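Local coordinates for phosphoribosylaminoimidazole-succinocarboxamide synthase (Pyrococcus horikoshii, PDB 3U55), which catalyses the ATP-dependent joining of L-aspartate to carboxyaminoimidazole ribonucleotide, giving SAICAR in de novo purine biosynthesis, at residues A[45-56]-A[191-199]. Sequence-based numbering, arbitrary orientation.
Sequences KGWLNAQLSVIF and EISPDTCRF. With SO4 (sulfate ion), chain B.
The hydroxyl of S53 links loop and helix: its OG accepts from I192 N at 3.2 Å and donates to N49 O one turn back. N49 O therefore takes two donors, S53 N and S53 OG, which reach it from opposite faces of its carbonyl plane. Just beyond, I192 O sits at the edge of the F56 ring, in its plane, 3.3 Å from CD2, and also receives a CA-H...O contact from S53. I192 CG2 packs against F56 CD2, while F56 CZ reaches F199 CZ at 4.1 Å; F56 also touches L160 and L164 of helix 143-165.

Toward the start of the helix the contact turns polar. K45 runs out straight from the backbone (chi1 -180°), then bends at chi3 and chi4, which turns NZ to the syn side of D195 OD1, 25° out of the carboxylate plane, in a 2.8 Å salt bridge; the other oxygen, OD2, bonds Y224 OH. The N49 amide comes up beside this carboxylate, ND2 3.3 Å from D195 CG and the planes 64° apart, but poorly angled for a hydrogen bond to either oxygen. N49 OD1, 3.5 Å from P194 CD, is buried without a polar partner. L52 CD1 packs against CD and CG of the same proline, crossing it at about a right angle.

S193 OG donates to E191 OE1 at 2.6 Å, from above the carboxylate plane, and accepts from D195 N, an ST turn. Past it, R198 NH1 and NH2 grip a sulfate, probably from the crystallisation liquor, that R93 and S99 also bind. The loop so shaped packs on helix 45-62 and runs into strand 197-201 of the large antiparallel sheet in the SAICAR synthetase fold.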
loop_
_atom_site.group_PDB
_atom_site.type_symbol
_atom_site.label_atom_id
_atom_site.label_comp_id
_atom_site.label_asym_id
_atom_site.label_seq_id
_atom_site.Cartn_x
_atom_site.Cartn_y
_atom_site.Cartn_z
ATOM N N LYS A 45 3.664 27.482 18.996
ATOM C CA LYS A 45 3.101 26.299 18.333
ATOM C C LYS A 45 3.013 25.105 19.288
ATOM O O LYS A 45 2.007 24.389 19.307
ATOM C CB LYS A 45 3.898 25.917 17.080
ATOM C CG LYS A 45 3.337 24.693 16.355
ATOM C CD LYS A 45 4.074 24.369 15.061
ATOM C CE LYS A 45 5.322 23.535 15.304
ATOM N NZ LYS A 45 5.034 22.111 15.676
ATOM N N GLY A 46 4.070 24.903 20.071
ATOM C CA GLY A 46 4.107 23.835 21.073
ATOM C C GLY A 46 2.927 23.888 22.023
ATOM O O GLY A 46 2.262 22.872 22.258
ATOM N N TRP A 47 2.660 25.080 22.558
ATOM C CA TRP A 47 1.551 25.287 23.486
ATOM C C TRP A 47 0.212 24.938 22.846
ATOM O O TRP A 47 -0.583 24.200 23.430
ATOM C CB TRP A 47 1.541 26.726 24.014
ATOM C CG TRP A 47 0.587 26.946 25.154
ATOM C CD1 TRP A 47 0.861 26.828 26.492
ATOM C CD2 TRP A 47 -0.790 27.329 25.061
ATOM N NE1 TRP A 47 -0.259 27.110 27.235
ATOM C CE2 TRP A 47 -1.289 27.418 26.382
ATOM C CE3 TRP A 47 -1.655 27.600 23.989
ATOM C CZ2 TRP A 47 -2.612 27.768 26.661
ATOM C CZ3 TRP A 47 -2.970 27.950 24.268
ATOM C CH2 TRP A 47 -3.434 28.032 25.595
ATOM N N LEU A 48 -0.020 25.453 21.641
ATOM C CA LEU A 48 -1.251 25.177 20.905
ATOM C C LEU A 48 -1.449 23.689 20.624
ATOM O O LEU A 48 -2.523 23.148 20.890
ATOM C CB LEU A 48 -1.298 25.991 19.607
ATOM C CG LEU A 48 -1.464 27.499 19.829
ATOM C CD1 LEU A 48 -0.991 28.287 18.606
ATOM C CD2 LEU A 48 -2.907 27.855 20.209
ATOM N N ASN A 49 -0.418 23.030 20.101
ATOM C CA ASN A 49 -0.504 21.594 19.813
ATOM C C ASN A 49 -0.734 20.747 21.068
ATOM O O ASN A 49 -1.510 19.784 21.035
ATOM C CB ASN A 49 0.724 21.108 19.034
ATOM C CG ASN A 49 0.773 21.656 17.614
ATOM O OD1 ASN A 49 -0.208 22.198 17.112
ATOM N ND2 ASN A 49 1.926 21.528 16.970
ATOM N N ALA A 50 -0.080 21.121 22.169
ATOM C CA ALA A 50 -0.283 20.447 23.455
ATOM C C ALA A 50 -1.731 20.590 23.933
ATOM O O ALA A 50 -2.376 19.592 24.275
ATOM C CB ALA A 50 0.683 20.979 24.503
ATOM N N GLN A 51 -2.231 21.827 23.934
ATOM C CA GLN A 51 -3.583 22.140 24.399
ATOM C C GLN A 51 -4.652 21.450 23.555
ATOM O O GLN A 51 -5.612 20.882 24.091
ATOM C CB GLN A 51 -3.829 23.654 24.400
ATOM C CG GLN A 51 -2.998 24.441 25.402
ATOM C CD GLN A 51 -3.277 24.062 26.844
ATOM O OE1 GLN A 51 -4.422 24.064 27.292
ATOM N NE2 GLN A 51 -2.224 23.746 27.581
ATOM N N LEU A 52 -4.479 21.504 22.238
ATOM C CA LEU A 52 -5.422 20.861 21.323
ATOM C C LEU A 52 -5.402 19.331 21.436
ATOM O O LEU A 52 -6.451 18.684 21.347
ATOM C CB LEU A 52 -5.183 21.329 19.886
ATOM C CG LEU A 52 -5.572 22.789 19.637
ATOM C CD1 LEU A 52 -4.977 23.296 18.334
ATOM C CD2 LEU A 52 -7.090 22.980 19.653
ATOM N N SER A 53 -4.221 18.758 21.659
ATOM C CA SER A 53 -4.112 17.314 21.880
ATOM C C SER A 53 -4.919 16.901 23.108
ATOM O O SER A 53 -5.689 15.945 23.060
ATOM C CB SER A 53 -2.651 16.881 22.036
ATOM O OG SER A 53 -1.962 16.917 20.798
ATOM N N VAL A 54 -4.745 17.645 24.198
ATOM C CA VAL A 54 -5.485 17.407 25.439
ATOM C C VAL A 54 -6.990 17.445 25.189
ATOM O O VAL A 54 -7.714 16.532 25.598
ATOM C CB VAL A 54 -5.074 18.415 26.546
ATOM C CG1 VAL A 54 -6.004 18.326 27.744
ATOM C CG2 VAL A 54 -3.655 18.150 26.988
ATOM N N ILE A 55 -7.451 18.489 24.501
ATOM C CA ILE A 55 -8.866 18.621 24.168
ATOM C C ILE A 55 -9.377 17.385 23.410
ATOM O O ILE A 55 -10.396 16.796 23.782
ATOM C CB ILE A 55 -9.152 19.909 23.360
ATOM C CG1 ILE A 55 -8.995 21.146 24.255
ATOM C CG2 ILE A 55 -10.557 19.866 22.755
ATOM C CD1 ILE A 55 -8.775 22.441 23.498
ATOM N N PHE A 56 -8.664 16.997 22.351
ATOM C CA PHE A 56 -9.070 15.849 21.543
ATOM C C PHE A 56 -8.999 14.527 22.306
ATOM O O PHE A 56 -9.923 13.724 22.210
ATOM C CB PHE A 56 -8.280 15.773 20.234
ATOM C CG PHE A 56 -8.577 16.901 19.268
ATOM C CD1 PHE A 56 -9.887 17.193 18.885
ATOM C CD2 PHE A 56 -7.540 17.649 18.716
ATOM C CE1 PHE A 56 -10.159 18.228 17.977
ATOM C CE2 PHE A 56 -7.793 18.673 17.809
ATOM C CZ PHE A 56 -9.107 18.970 17.440
ATOM N N GLU A 191 0.068 12.352 19.128
ATOM C CA GLU A 191 -0.643 13.621 19.309
ATOM C C GLU A 191 -1.827 13.726 18.355
ATOM O O GLU A 191 -1.929 12.961 17.388
ATOM C CB GLU A 191 0.313 14.807 19.068
ATOM C CG GLU A 191 0.716 14.988 17.601
ATOM C CD GLU A 191 1.626 16.187 17.354
ATOM O OE1 GLU A 191 1.155 17.343 17.419
ATOM O OE2 GLU A 191 2.817 15.964 17.070
ATOM N N ILE A 192 -2.715 14.678 18.629
ATOM C CA ILE A 192 -3.775 15.046 17.689
ATOM C C ILE A 192 -3.811 16.567 17.656
ATOM O O ILE A 192 -4.230 17.204 18.624
ATOM C CB ILE A 192 -5.169 14.480 18.082
ATOM C CG1 ILE A 192 -5.130 12.956 18.234
ATOM C CG2 ILE A 192 -6.223 14.880 17.041
ATOM C CD1 ILE A 192 -6.413 12.358 18.784
ATOM N N SER A 193 -3.354 17.138 16.545
ATOM C CA SER A 193 -3.143 18.578 16.444
ATOM C C SER A 193 -3.168 19.030 14.986
ATOM O O SER A 193 -3.214 18.200 14.075
ATOM C CB SER A 193 -1.786 18.943 17.059
ATOM O OG SER A 193 -0.735 18.551 16.194
ATOM N N PRO A 194 -3.113 20.358 14.754
ATOM C CA PRO A 194 -3.006 20.855 13.383
ATOM C C PRO A 194 -1.707 20.435 12.678
ATOM O O PRO A 194 -1.581 20.629 11.467
ATOM C CB PRO A 194 -3.057 22.374 13.564
ATOM C CG PRO A 194 -3.788 22.574 14.851
ATOM C CD PRO A 194 -3.315 21.456 15.716
ATOM N N ASP A 195 -0.755 19.881 13.429
ATOM C CA ASP A 195 0.439 19.248 12.848
ATOM C C ASP A 195 0.132 17.884 12.207
ATOM O O ASP A 195 0.759 17.507 11.213
ATOM C CB ASP A 195 1.532 19.052 13.914
ATOM C CG ASP A 195 2.526 20.214 13.979
ATOM O OD1 ASP A 195 3.662 19.991 14.450
ATOM O OD2 ASP A 195 2.186 21.339 13.564
ATOM N N THR A 196 -0.816 17.151 12.786
ATOM C CA THR A 196 -1.096 15.771 12.369
ATOM C C THR A 196 -2.440 15.585 11.650
ATOM O O THR A 196 -2.778 14.480 11.224
ATOM C CB THR A 196 -1.018 14.804 13.565
ATOM O OG1 THR A 196 -1.938 15.217 14.582
ATOM C CG2 THR A 196 0.403 14.762 14.130
ATOM N N CYS A 197 -3.194 16.670 11.516
ATOM C CA CYS A 197 -4.503 16.636 10.867
ATOM C C CYS A 197 -4.536 17.685 9.771
ATOM O O CYS A 197 -3.848 18.704 9.861
ATOM C CB CYS A 197 -5.612 16.980 11.858
ATOM S SG CYS A 197 -5.732 15.995 13.359
ATOM N N ARG A 198 -5.342 17.441 8.745
ATOM C CA ARG A 198 -5.744 18.521 7.851
ATOM C C ARG A 198 -7.121 19.031 8.252
ATOM O O ARG A 198 -8.085 18.260 8.342
ATOM C CB ARG A 198 -5.688 18.102 6.380
ATOM C CG ARG A 198 -4.278 18.077 5.831
ATOM C CD ARG A 198 -4.242 17.750 4.346
ATOM N NE ARG A 198 -2.863 17.765 3.851
ATOM C CZ ARG A 198 -2.056 16.704 3.840
ATOM N NH1 ARG A 198 -2.486 15.525 4.272
ATOM N NH2 ARG A 198 -0.819 16.813 3.380
ATOM N N PHE A 199 -7.180 20.332 8.536
ATOM C CA PHE A 199 -8.397 21.028 8.953
ATOM C C PHE A 199 -8.695 22.139 7.948
ATOM O O PHE A 199 -7.855 23.007 7.740
ATOM C CB PHE A 199 -8.196 21.716 10.313
ATOM C CG PHE A 199 -7.928 20.792 11.481
ATOM C CD1 PHE A 199 -8.690 19.645 11.705
ATOM C CD2 PHE A 199 -6.949 21.131 12.411
ATOM C CE1 PHE A 199 -8.453 18.837 12.819
ATOM C CE2 PHE A 199 -6.702 20.326 13.530
ATOM C CZ PHE A 199 -7.454 19.180 13.734
HETATM S S SO4 B . 0.185 13.017 3.401
HETATM O O1 SO4 B . -1.024 13.218 2.622
HETATM O O2 SO4 B . 0.208 13.916 4.549
HETATM O O3 SO4 B . 0.215 11.620 3.836
HETATM O O4 SO4 B . 1.350 13.304 2.574
#